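Local coordinates for protein translation initiation factor eIF2B, subunit delta (Archaeoglobus fulgidus, PDB 1T5O) that probably catalyses the interconversion of methylthioribose-1-phosphate and methylthioribulose-1-phosphate, an isomerase step of methionine biosynthesis, at residues L125-E128 with D129-N133; N93-V96 with G97-A101; K294-I297 with A298-V302; V217-V220 with M221-G224; P329-E332 with V333-K337. All coordinates share one frame; numbering follows the deposited sequence.

Interaction 1 of 5, residues L125-E128 with D129-N133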
loop_
_atom_site.group_PDB
_atom_site.type_symbol
_atom_site.label_atom_id
_atom_site.label_comp_id
_atom_site.label_asym_id
_atom_site.label_seq_id
_atom_site.Cartn_x
_atom_site.Cartn_y
_atom_site.Cartn_z
ATOM N N LEU A 125 -5.964 -5.226 36.083
ATOM C CA LEU A 125 -5.113 -5.402 34.924
ATOM C C LEU A 125 -5.391 -4.334 33.869
ATOM O O LEU A 125 -4.461 -3.837 33.240
ATOM C CB LEU A 125 -5.299 -6.790 34.305
ATOM C CG LEU A 125 -4.863 -7.991 35.150
ATOM C CD1 LEU A 125 -5.154 -9.277 34.380
ATOM C CD2 LEU A 125 -3.376 -7.895 35.486
ATOM N N ALA A 126 -6.663 -3.981 33.679
ATOM C CA ALA A 126 -7.019 -2.964 32.685
ATOM C C ALA A 126 -6.511 -1.591 33.135
ATOM O O ALA A 126 -6.008 -0.816 32.333
ATOM C CB ALA A 126 -8.537 -2.923 32.468
ATOM N N GLU A 127 -6.641 -1.310 34.429
ATOM C CA GLU A 127 -6.199 -0.049 35.017
ATOM C C GLU A 127 -4.678 0.093 34.899
ATOM O O GLU A 127 -4.150 1.189 34.667
ATOM C CB GLU A 127 -6.583 -0.025 36.498
ATOM C CG GLU A 127 -6.076 1.169 37.255
ATOM C CD GLU A 127 -6.742 2.455 36.810
ATOM O OE1 GLU A 127 -7.711 2.392 36.017
ATOM O OE2 GLU A 127 -6.298 3.527 37.258
ATOM N N GLU A 128 -3.976 -1.013 35.120
ATOM C CA GLU A 128 -2.525 -1.006 35.013
ATOM C C GLU A 128 -2.087 -0.747 33.575
ATOM O O GLU A 128 -1.076 -0.102 33.354
ATOM C CB GLU A 128 -1.960 -2.325 35.504
ATOM C CG GLU A 128 -2.217 -2.537 36.984
ATOM C CD GLU A 128 -1.624 -3.840 37.474
ATOM O OE1 GLU A 128 -1.605 -4.817 36.697
ATOM O OE2 GLU A 128 -1.189 -3.875 38.643
ATOM N N ASP A 129 -2.841 -1.247 32.591
ATOM C CA ASP A 129 -2.466 -0.973 31.206
ATOM C C ASP A 129 -2.601 0.525 30.932
ATOM O O ASP A 129 -1.756 1.147 30.269
ATOM C CB ASP A 129 -3.344 -1.725 30.212
ATOM C CG ASP A 129 -2.966 -1.396 28.770
ATOM O OD1 ASP A 129 -3.857 -0.977 27.979
ATOM O OD2 ASP A 129 -1.758 -1.547 28.438
ATOM N N VAL A 130 -3.674 1.123 31.433
ATOM C CA VAL A 130 -3.858 2.555 31.194
ATOM C C VAL A 130 -2.707 3.338 31.835
ATOM O O VAL A 130 -2.119 4.227 31.205
ATOM C CB VAL A 130 -5.210 3.053 31.754
ATOM C CG1 VAL A 130 -5.407 4.530 31.423
ATOM C CG2 VAL A 130 -6.355 2.225 31.150
ATOM N N GLU A 131 -2.375 2.993 33.076
ATOM C CA GLU A 131 -1.300 3.684 33.789
ATOM C C GLU A 131 0.043 3.520 33.074
ATOM O O GLU A 131 0.795 4.483 32.947
ATOM C CB GLU A 131 -1.235 3.209 35.264
ATOM C CG GLU A 131 -1.011 1.728 35.512
ATOM C CD GLU A 131 -1.205 1.318 37.002
ATOM O OE1 GLU A 131 -0.421 0.457 37.506
ATOM O OE2 GLU A 131 -2.142 1.851 37.654
ATOM N N ARG A 132 0.328 2.306 32.597
ATOM C CA ARG A 132 1.554 2.012 31.838
ATOM C C ARG A 132 1.689 2.889 30.577
ATOM O O ARG A 132 2.769 3.385 30.262
ATOM C CB ARG A 132 1.566 0.545 31.369
ATOM C CG ARG A 132 2.318 -0.391 32.278
ATOM C CD ARG A 132 2.514 -1.805 31.686
ATOM N NE ARG A 132 1.318 -2.649 31.772
ATOM C CZ ARG A 132 0.484 -2.866 30.757
ATOM N NH1 ARG A 132 0.710 -2.305 29.566
ATOM N NH2 ARG A 132 -0.583 -3.642 30.926
ATOM N N ASN A 133 0.591 3.044 29.852
ATOM C CA ASN A 133 0.585 3.837 28.617
ATOM C C ASN A 133 0.768 5.315 28.887
ATOM O O ASN A 133 1.461 5.987 28.135
ATOM C CB ASN A 133 -0.710 3.597 27.830
ATOM C CG ASN A 133 -0.768 2.201 27.265
ATOM O OD1 ASN A 133 0.273 1.594 27.049
ATOM N ND2 ASN A 133 -1.973 1.678 27.024
HETATM O O HOH W 1 -2.507 -4.895 32.094
#

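Interaction 2 of 5, residues N93-V96 with G97-A101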
loop_
_atom_site.group_PDB
_atom_site.type_symbol
_atom_site.label_atom_id
_atom_site.label_comp_id
_atom_site.label_asym_id
_atom_site.label_seq_id
_atom_site.Cartn_x
_atom_site.Cartn_y
_atom_site.Cartn_z
ATOM N N ASN A 93 -0.680 -12.474 25.514
ATOM C CA ASN A 93 -1.441 -11.530 26.331
ATOM C C ASN A 93 -2.811 -12.043 26.708
ATOM O O ASN A 93 -3.277 -11.855 27.832
ATOM C CB ASN A 93 -1.532 -10.208 25.587
ATOM C CG ASN A 93 -0.177 -9.579 25.422
ATOM O OD1 ASN A 93 0.377 -9.048 26.375
ATOM N ND2 ASN A 93 0.389 -9.677 24.217
ATOM N N LEU A 94 -3.463 -12.686 25.760
ATOM C CA LEU A 94 -4.762 -13.266 26.020
ATOM C C LEU A 94 -4.551 -14.341 27.090
ATOM O O LEU A 94 -5.366 -14.492 28.008
ATOM C CB LEU A 94 -5.300 -13.890 24.738
ATOM C CG LEU A 94 -6.463 -14.862 24.851
ATOM C CD1 LEU A 94 -7.597 -14.250 25.667
ATOM C CD2 LEU A 94 -6.926 -15.202 23.443
ATOM N N PHE A 95 -3.447 -15.082 26.968
ATOM C CA PHE A 95 -3.109 -16.132 27.923
ATOM C C PHE A 95 -2.856 -15.533 29.301
ATOM O O PHE A 95 -3.324 -16.058 30.310
ATOM C CB PHE A 95 -1.845 -16.889 27.480
ATOM C CG PHE A 95 -1.346 -17.886 28.495
ATOM C CD1 PHE A 95 -1.821 -19.187 28.503
ATOM C CD2 PHE A 95 -0.423 -17.505 29.470
ATOM C CE1 PHE A 95 -1.383 -20.111 29.475
ATOM C CE2 PHE A 95 0.020 -18.401 30.440
ATOM C CZ PHE A 95 -0.457 -19.708 30.448
ATOM N N VAL A 96 -2.103 -14.443 29.347
ATOM C CA VAL A 96 -1.788 -13.808 30.615
ATOM C C VAL A 96 -3.057 -13.333 31.324
ATOM O O VAL A 96 -3.226 -13.554 32.530
ATOM C CB VAL A 96 -0.803 -12.630 30.400
ATOM C CG1 VAL A 96 -0.821 -11.665 31.591
ATOM C CG2 VAL A 96 0.592 -13.188 30.206
ATOM N N GLY A 97 -3.945 -12.687 30.567
ATOM C CA GLY A 97 -5.188 -12.198 31.135
ATOM C C GLY A 97 -6.025 -13.323 31.708
ATOM O O GLY A 97 -6.514 -13.233 32.831
ATOM N N ILE A 98 -6.179 -14.387 30.925
ATOM C CA ILE A 98 -6.936 -15.570 31.337
ATOM C C ILE A 98 -6.380 -16.168 32.629
ATOM O O ILE A 98 -7.102 -16.299 33.621
ATOM C CB ILE A 98 -6.869 -16.689 30.274
ATOM C CG1 ILE A 98 -7.534 -16.238 28.966
ATOM C CG2 ILE A 98 -7.488 -17.968 30.838
ATOM C CD1 ILE A 98 -8.966 -15.865 29.118
ATOM N N GLU A 99 -5.093 -16.523 32.615
ATOM C CA GLU A 99 -4.476 -17.143 33.779
ATOM C C GLU A 99 -4.410 -16.262 35.023
ATOM O O GLU A 99 -4.515 -16.759 36.142
ATOM C CB GLU A 99 -3.089 -17.728 33.417
ATOM C CG GLU A 99 -1.798 -16.970 33.844
ATOM C CD GLU A 99 -1.521 -16.907 35.364
ATOM O OE1 GLU A 99 -1.614 -17.934 36.092
ATOM O OE2 GLU A 99 -1.175 -15.808 35.838
ATOM N N ARG A 100 -4.252 -14.956 34.851
ATOM C CA ARG A 100 -4.188 -14.097 36.026
ATOM C C ARG A 100 -5.536 -13.919 36.698
ATOM O O ARG A 100 -5.626 -13.849 37.928
ATOM C CB ARG A 100 -3.599 -12.746 35.664
ATOM C CG ARG A 100 -2.093 -12.788 35.599
ATOM C CD ARG A 100 -1.533 -11.627 36.378
ATOM N NE ARG A 100 -1.023 -10.619 35.476
ATOM C CZ ARG A 100 -0.498 -9.465 35.866
ATOM N NH1 ARG A 100 -0.423 -9.159 37.157
ATOM N NH2 ARG A 100 -0.024 -8.633 34.951
ATOM N N ALA A 101 -6.581 -13.861 35.882
ATOM C CA ALA A 101 -7.938 -13.697 36.375
ATOM C C ALA A 101 -8.408 -15.002 37.017
ATOM O O ALA A 101 -9.033 -14.984 38.075
ATOM C CB ALA A 101 -8.868 -13.288 35.220
#

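Interaction 3 of 5, residues K294-I297 with A298-V302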
loop_
_atom_site.group_PDB
_atom_site.type_symbol
_atom_site.label_atom_id
_atom_site.label_comp_id
_atom_site.label_asym_id
_atom_site.label_seq_id
_atom_site.Cartn_x
_atom_site.Cartn_y
_atom_site.Cartn_z
ATOM N N LYS A 294 -15.961 -5.703 -1.441
ATOM C CA LYS A 294 -16.341 -6.887 -2.197
ATOM C C LYS A 294 -15.928 -6.686 -3.654
ATOM O O LYS A 294 -16.384 -7.387 -4.562
ATOM C CB LYS A 294 -17.849 -7.169 -2.089
ATOM C CG LYS A 294 -18.747 -6.360 -3.016
ATOM C CD LYS A 294 -20.118 -7.035 -3.148
ATOM C CE LYS A 294 -21.025 -6.307 -4.143
ATOM N NZ LYS A 294 -22.328 -7.017 -4.312
ATOM N N ARG A 295 -15.056 -5.709 -3.861
ATOM C CA ARG A 295 -14.542 -5.398 -5.191
ATOM C C ARG A 295 -13.309 -6.280 -5.406
ATOM O O ARG A 295 -12.411 -6.306 -4.557
ATOM C CB ARG A 295 -14.145 -3.919 -5.262
ATOM C CG ARG A 295 -13.786 -3.425 -6.656
ATOM C CD ARG A 295 -14.955 -3.589 -7.635
ATOM N NE ARG A 295 -16.133 -2.815 -7.240
ATOM C CZ ARG A 295 -16.233 -1.491 -7.333
ATOM N NH1 ARG A 295 -15.224 -0.773 -7.817
ATOM N NH2 ARG A 295 -17.337 -0.884 -6.914
ATOM N N GLN A 296 -13.275 -7.014 -6.517
ATOM C CA GLN A 296 -12.130 -7.876 -6.808
ATOM C C GLN A 296 -11.024 -6.976 -7.339
ATOM O O GLN A 296 -11.223 -6.307 -8.357
ATOM C CB GLN A 296 -12.505 -8.927 -7.872
ATOM C CG GLN A 296 -11.382 -9.894 -8.261
ATOM C CD GLN A 296 -11.729 -10.769 -9.473
ATOM O OE1 GLN A 296 -12.892 -10.958 -9.796
ATOM N NE2 GLN A 296 -10.715 -11.318 -10.125
ATOM N N ILE A 297 -9.870 -6.937 -6.666
ATOM C CA ILE A 297 -8.765 -6.084 -7.143
ATOM C C ILE A 297 -7.570 -6.834 -7.741
ATOM O O ILE A 297 -6.576 -6.213 -8.122
ATOM C CB ILE A 297 -8.242 -5.130 -6.034
ATOM C CG1 ILE A 297 -7.662 -5.938 -4.861
ATOM C CG2 ILE A 297 -9.363 -4.187 -5.592
ATOM C CD1 ILE A 297 -7.168 -5.085 -3.678
ATOM N N ALA A 298 -7.659 -8.162 -7.827
ATOM C CA ALA A 298 -6.593 -8.980 -8.391
ATOM C C ALA A 298 -7.184 -10.236 -9.025
ATOM O O ALA A 298 -8.323 -10.594 -8.739
ATOM C CB ALA A 298 -5.609 -9.385 -7.285
ATOM N N PRO A 299 -6.427 -10.912 -9.906
ATOM C CA PRO A 299 -6.977 -12.134 -10.507
ATOM C C PRO A 299 -7.227 -13.096 -9.346
ATOM O O PRO A 299 -6.426 -13.165 -8.413
ATOM C CB PRO A 299 -5.854 -12.614 -11.421
ATOM C CG PRO A 299 -5.167 -11.329 -11.824
ATOM C CD PRO A 299 -5.139 -10.550 -10.521
ATOM N N LEU A 300 -8.333 -13.839 -9.403
ATOM C CA LEU A 300 -8.704 -14.758 -8.322
ATOM C C LEU A 300 -7.659 -15.780 -7.921
ATOM O O LEU A 300 -7.538 -16.092 -6.741
ATOM C CB LEU A 300 -10.000 -15.500 -8.667
ATOM C CG LEU A 300 -11.231 -14.626 -8.884
ATOM C CD1 LEU A 300 -12.416 -15.526 -9.280
ATOM C CD2 LEU A 300 -11.538 -13.846 -7.608
ATOM N N ASN A 301 -6.912 -16.298 -8.886
ATOM C CA ASN A 301 -5.907 -17.318 -8.600
ATOM C C ASN A 301 -4.481 -16.822 -8.539
ATOM O O ASN A 301 -3.546 -17.604 -8.632
ATOM C CB ASN A 301 -5.990 -18.433 -9.636
ATOM C CG ASN A 301 -7.348 -19.079 -9.666
ATOM O OD1 ASN A 301 -8.036 -19.167 -8.639
ATOM N ND2 ASN A 301 -7.748 -19.556 -10.842
ATOM N N VAL A 302 -4.299 -15.524 -8.367
ATOM C CA VAL A 302 -2.947 -14.997 -8.298
ATOM C C VAL A 302 -2.270 -15.494 -7.016
ATOM O O VAL A 302 -2.917 -15.666 -5.981
ATOM C CB VAL A 302 -2.949 -13.437 -8.303
ATOM C CG1 VAL A 302 -3.485 -12.909 -6.965
ATOM C CG2 VAL A 302 -1.546 -12.909 -8.599
HETATM O O HOH W 2 -9.976 -13.819 -12.109
#

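Interaction 4 of 5, residues V217-V220 with M221-G224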
loop_
_atom_site.group_PDB
_atom_site.type_symbol
_atom_site.label_atom_id
_atom_site.label_comp_id
_atom_site.label_asym_id
_atom_site.label_seq_id
_atom_site.Cartn_x
_atom_site.Cartn_y
_atom_site.Cartn_z
ATOM N N VAL A 217 5.432 7.169 2.008
ATOM C CA VAL A 217 6.392 7.489 3.049
ATOM C C VAL A 217 7.637 8.117 2.404
ATOM O O VAL A 217 8.271 8.971 2.994
ATOM C CB VAL A 217 6.821 6.218 3.842
ATOM C CG1 VAL A 217 7.822 6.597 4.938
ATOM C CG2 VAL A 217 5.578 5.591 4.491
ATOM N N GLY A 218 7.990 7.673 1.201
ATOM C CA GLY A 218 9.156 8.237 0.533
ATOM C C GLY A 218 9.023 9.714 0.181
ATOM O O GLY A 218 9.874 10.528 0.551
ATOM N N ILE A 219 7.957 10.081 -0.531
ATOM C CA ILE A 219 7.817 11.477 -0.902
ATOM C C ILE A 219 7.634 12.432 0.281
ATOM O O ILE A 219 8.179 13.564 0.263
ATOM C CB ILE A 219 6.699 11.671 -1.972
ATOM C CG1 ILE A 219 6.865 13.045 -2.662
ATOM C CG2 ILE A 219 5.282 11.521 -1.335
ATOM C CD1 ILE A 219 5.848 13.260 -3.801
ATOM N N VAL A 220 6.928 11.999 1.329
ATOM C CA VAL A 220 6.735 12.922 2.452
ATOM C C VAL A 220 8.053 13.232 3.157
ATOM O O VAL A 220 8.271 14.370 3.596
ATOM C CB VAL A 220 5.631 12.441 3.492
ATOM C CG1 VAL A 220 4.251 12.428 2.824
ATOM C CG2 VAL A 220 5.956 11.050 4.064
ATOM N N MET A 221 8.950 12.248 3.258
ATOM C CA MET A 221 10.237 12.523 3.889
ATOM C C MET A 221 11.116 13.292 2.940
ATOM O O MET A 221 11.877 14.160 3.347
ATOM C CB MET A 221 10.922 11.240 4.338
ATOM C CG MET A 221 10.165 10.606 5.490
ATOM S SD MET A 221 10.918 9.102 6.124
ATOM C CE MET A 221 9.621 8.488 7.210
ATOM N N GLN A 222 10.981 12.989 1.658
ATOM C CA GLN A 222 11.742 13.652 0.632
ATOM C C GLN A 222 11.391 15.145 0.686
ATOM O O GLN A 222 12.253 16.009 0.514
ATOM C CB GLN A 222 11.362 13.011 -0.712
ATOM C CG GLN A 222 12.168 13.381 -1.894
ATOM C CD GLN A 222 11.619 12.716 -3.141
ATOM O OE1 GLN A 222 10.408 12.763 -3.396
ATOM N NE2 GLN A 222 12.487 12.097 -3.916
ATOM N N LYS A 223 10.127 15.453 0.945
ATOM C CA LYS A 223 9.689 16.848 1.022
ATOM C C LYS A 223 9.862 17.483 2.389
ATOM O O LYS A 223 9.479 18.629 2.578
ATOM C CB LYS A 223 8.214 16.980 0.598
ATOM C CG LYS A 223 8.025 16.754 -0.902
ATOM C CD LYS A 223 6.589 16.875 -1.330
ATOM C CE LYS A 223 6.527 17.692 -2.618
ATOM N NZ LYS A 223 7.435 17.173 -3.711
ATOM N N GLY A 224 10.408 16.751 3.353
ATOM C CA GLY A 224 10.601 17.337 4.668
ATOM C C GLY A 224 9.332 17.583 5.463
ATOM O O GLY A 224 9.297 18.468 6.326
#

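Interaction 5 of 5, residues P329-E332 with V333-K337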
loop_
_atom_site.group_PDB
_atom_site.type_symbol
_atom_site.label_atom_id
_atom_site.label_comp_id
_atom_site.label_asym_id
_atom_site.label_seq_id
_atom_site.Cartn_x
_atom_site.Cartn_y
_atom_site.Cartn_z
ATOM N N PRO A 329 20.681 3.345 22.201
ATOM C CA PRO A 329 21.706 2.354 21.845
ATOM C C PRO A 329 22.920 2.647 22.730
ATOM O O PRO A 329 23.107 3.776 23.167
ATOM C CB PRO A 329 21.998 2.654 20.367
ATOM C CG PRO A 329 20.675 3.289 19.867
ATOM C CD PRO A 329 20.305 4.173 21.035
ATOM N N PRO A 330 23.742 1.635 23.025
ATOM C CA PRO A 330 23.639 0.228 22.605
ATOM C C PRO A 330 22.555 -0.515 23.414
ATOM O O PRO A 330 22.598 -0.551 24.656
ATOM C CB PRO A 330 25.051 -0.307 22.854
ATOM C CG PRO A 330 25.476 0.455 24.101
ATOM C CD PRO A 330 24.940 1.865 23.860
ATOM N N TYR A 331 21.592 -1.102 22.706
ATOM C CA TYR A 331 20.491 -1.802 23.338
ATOM C C TYR A 331 20.917 -3.013 24.171
ATOM O O TYR A 331 20.321 -3.274 25.205
ATOM C CB TYR A 331 19.454 -2.193 22.276
ATOM C CG TYR A 331 18.836 -0.968 21.609
ATOM C CD1 TYR A 331 18.928 -0.773 20.221
ATOM C CD2 TYR A 331 18.183 0.001 22.373
ATOM C CE1 TYR A 331 18.372 0.380 19.612
ATOM C CE2 TYR A 331 17.631 1.150 21.783
ATOM C CZ TYR A 331 17.726 1.338 20.404
ATOM O OH TYR A 331 17.180 2.481 19.841
ATOM N N GLU A 332 21.970 -3.703 23.738
ATOM C CA GLU A 332 22.477 -4.879 24.445
ATOM C C GLU A 332 22.848 -4.476 25.873
ATOM O O GLU A 332 22.749 -5.273 26.805
ATOM C CB GLU A 332 23.713 -5.429 23.731
ATOM C CG GLU A 332 23.948 -6.910 23.975
ATOM C CD GLU A 332 22.919 -7.803 23.270
ATOM O OE1 GLU A 332 22.559 -7.526 22.102
ATOM O OE2 GLU A 332 22.482 -8.800 23.877
ATOM N N VAL A 333 23.292 -3.238 26.035
ATOM C CA VAL A 333 23.629 -2.745 27.364
ATOM C C VAL A 333 22.429 -2.081 28.055
ATOM O O VAL A 333 22.102 -2.407 29.193
ATOM C CB VAL A 333 24.781 -1.684 27.330
ATOM C CG1 VAL A 333 25.013 -1.129 28.731
ATOM C CG2 VAL A 333 26.072 -2.297 26.825
ATOM N N ASN A 334 21.754 -1.176 27.354
ATOM C CA ASN A 334 20.673 -0.402 27.954
ATOM C C ASN A 334 19.298 -0.989 28.152
ATOM O O ASN A 334 18.565 -0.536 29.035
ATOM C CB ASN A 334 20.552 0.941 27.231
ATOM C CG ASN A 334 21.829 1.742 27.318
ATOM O OD1 ASN A 334 22.544 1.644 28.303
ATOM N ND2 ASN A 334 22.117 2.545 26.298
ATOM N N VAL A 335 18.936 -1.975 27.347
ATOM C CA VAL A 335 17.635 -2.607 27.506
ATOM C C VAL A 335 17.590 -3.335 28.864
ATOM O O VAL A 335 16.659 -3.124 29.648
ATOM C CB VAL A 335 17.348 -3.561 26.325
ATOM C CG1 VAL A 335 16.235 -4.561 26.674
ATOM C CG2 VAL A 335 16.917 -2.715 25.095
ATOM N N PRO A 336 18.602 -4.176 29.170
ATOM C CA PRO A 336 18.586 -4.874 30.472
ATOM C C PRO A 336 18.643 -3.874 31.628
ATOM O O PRO A 336 17.960 -4.026 32.643
ATOM C CB PRO A 336 19.843 -5.749 30.422
ATOM C CG PRO A 336 20.031 -6.015 28.974
ATOM C CD PRO A 336 19.712 -4.667 28.329
ATOM N N LYS A 337 19.455 -2.837 31.464
ATOM C CA LYS A 337 19.592 -1.821 32.500
ATOM C C LYS A 337 18.278 -1.087 32.794
ATOM O O LYS A 337 17.821 -1.036 33.941
ATOM C CB LYS A 337 20.670 -0.804 32.096
ATOM C CG LYS A 337 20.952 0.231 33.163
ATOM C CD LYS A 337 21.743 1.439 32.638
ATOM C CE LYS A 337 21.567 2.629 33.585
ATOM N NZ LYS A 337 22.225 3.901 33.146
#

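Interaction 1 of 5, residues L125-E128 with D129-N133
E128 and E131 lie side by side, three residues apart on the long helix 111-141. The segment is regular alpha-helix. Backbone bonds run from each N-H to the carbonyl four residues back, as from E131 N to E127 O at 3.0 Å. As modelled, E131 CG sits too near E128 O, so the place of this chain is doubtful. In the model the E128 and E131 chains point the same way, with E131 OE1 3.5 Å from E128 CG. Their carboxylate planes are turned 48° apart. The first torsion of E131 (chi1 59°) sets CG between its backbone N and carbonyl carbon, and the extended chain beyond it runs back past the CA of E128. E127 meets E131 at about a right angle, and the two carboxylates are 78° apart. E127 OE2 and E131 OE2 are 4.5 Å apart. E128 OE2 and E131 OE1 are also 4.5 Å apart. Such like charges probably disfavour each other, but E127 has a salt bridge to R4. R132 folds over D129. Its NH1 reaches D129 OD2 at 2.8 Å, a salt bridge whose hydrogen bond is weak. D129 OD1 accepts a bond from V162 N, so both carboxylate oxygens of D129 are held. L125, A126 and D129 pack on helix 47-61, whose first residue, A47, is a predicted substrate-binding residue. A water links L125 and R132, about two turns apart, and lies at the edge of the R132 guanidinium, in its plane. It donates to L125 O at 2.5 Å and accepts a weak bond from R132 NH2 at 2.6 Å.

Interaction 2 of 5, residues N93-V96 with G97-A101
N93 O takes the N-H of G97 at 2.9 Å, the first of four backbone bonds that link these residues. The side chain of N93 packs on A47, a predicted substrate-binding residue. L94 lies alongside I98, both pointing the same way, and its CD1 branch is 3.9 Å from I98 CG1. L94 CG stands opposite its own backbone N (chi1 164°), which turns the leucine along the helix toward I98. L94 also packs on T87 and R88, and I98 on A81 and L84 of helix 70-85. An alanine at I98 is likely to open a gap beside L94 CD1 and weaken the packing on helix 70-85. The pairing of L94 with I98 is the i to i+4 pattern of an alpha-helix, here helix 92-105, packed on helices 47-61 and 70-85. F95 is exposed and crosses E99 obliquely, with its CE2 4.1 Å from E99 CG. Its backbone O accepts E99 N in a nearly straight bond of 2.9 Å (174°). V96 runs side by side with R100. The CG1 methyl of V96 meets the guanidinium at its edge, near the plane, 4.0 Å from R100 NE. V96 O accepts R100 N at 2.9 Å.

Interaction 3 of 5, residues K294-I297 with A298-V302
A298 O receives the side-chain amide of Q296, a hydrogen bond tying the short strand 295-296 to the loop after it. Q296 NE2 lies 2.9 Å from A298 O, and the N-H points fairly straight at it (160°). The oxygen sits in the amide plane of Q296, but the donor is tilted 32° from the carbonyl plane of A298. Q296 CG is opposite the backbone N (chi1 -180°) and the chain beyond it is extended, which carries the amide across to the loop. P299 opens a type I beta turn that runs to V302. L300 crosses Q296 at about a right angle, with L300 CD2 3.6 Å from Q296 CD. A water accepts from both Q296 NE2, at 3.3 Å, and L300 N, at 3.2 Å. A leucine in place of Q296 would probably leave A298 O without this donor and the water without one of its two partners here. L300 O and V302 O each accept from R286. The second subunit packs against the loop, its S195 OG bonding to I297 O. Q296 and L300 rest on F291 of strand 291-292, the antiparallel partner of strand 295-296, and L300 and V302 touch I290 of helix 287-290.

Interaction 4 of 5, residues V217-V220 with M221-G224
A Schellman motif ends the short helix 217-222, and V217 and M221 pair along the helix, M221 in its last turn. G224 closes the motif. It has a positive phi of 71°, a backbone shape that glycine adopts easily, and its N bonds to M221 O at 3.0 Å. Further back, K223 N reaches I219 O at 2.8 Å and Q222 N reaches G218 O at 2.9 Å. V217 and M221 lie side by side, pointing the same way. The methionine chain is extended to its end (chi2 -179°), and this carries CE to 3.5 Å from V217 CG1, a tight carbon contact. I219 has two polar chains near it. Q222 brings its OE1 to 3.6 Å from I219 CG1. K223 runs alongside, its CD 4.1 Å from the same CG1. The amide of Q222 donates through NE2 to P311 O of the second subunit. I219 also packs on I245 of that subunit, while V220 and K223 pack on its Y305. Within its own chain, M221 rests on V253 and A254 of helix 247-256, V217 reaches V250 of the same helix, and V217 and V220 both lie on L151 of strand 149-152.

Interaction 5 of 5, residues P329-E332 with V333-K337
P330 O accepts the N-H of N334 at 2.9 Å in an almost straight bond (172°), and Y331 O accepts V335 N at 2.9 Å, so the first turn of helix 331-338 is formed. P330 is the N-cap residue, and the peptide bond before it is cis. A weaker bond joins V333 N to the same P330 O. P330 and V333 lie side by side, pointing the same way, with the ring atom P330 CG 3.9 Å from V333 CG2. N334 lies slantwise past P330. Its CG stands opposite its carbonyl carbon (chi1 -60°), which leads the amide back toward the start of the helix. There ND2 is 3.8 Å from P330 CD, and it donates to Y328 O. Y331 meets V335 through its CB, 3.8 Å from V335 CG2. The CA of P329 lies over the centre of one face of the Y331 ring, 4.1 Å above it. The tyrosine hydroxyl bonds to V317 O. Y331 and V335 both pack on L320 of strand 319-322, and N334 and V335 touch I327 of strand 325-327, at the edge of the main sheet. P336 has no N-H to give to the turn before, and its CD instead lies 3.5 Å from E332 O. The helix therefore kinks at P336, and E332 O gets no i to i+4 bond from that residue. One proline thus stands at the N-cap and another within the helix: P330 offers its carbonyl as a helix acceptor, while P336 interrupts the ladder of donors.

How the interactions relate
Along the chain the order is interaction 2, 1, 4, 3, 5. Interactions 2 and 1 lie on consecutive helices, 92-105 and 111-141, with centres 15 Å apart. They touch where L125 CD2 meets R100 CZ at 3.3 Å, and both helices pack on helix 47-61. Interactions 4 and 5 pack against the seven-stranded sheet, at strand 149-152 and at strands 319-322 and 325-327, with centres 31 Å apart. Interaction 3 stands off on a two-stranded hairpin, its centre 42 Å from that of interaction 1. Interactions 3 and 4 both meet the second subunit, so they lie at the subunit interface, while interactions 1, 2 and 5 are not touched by the other chain of the assembly.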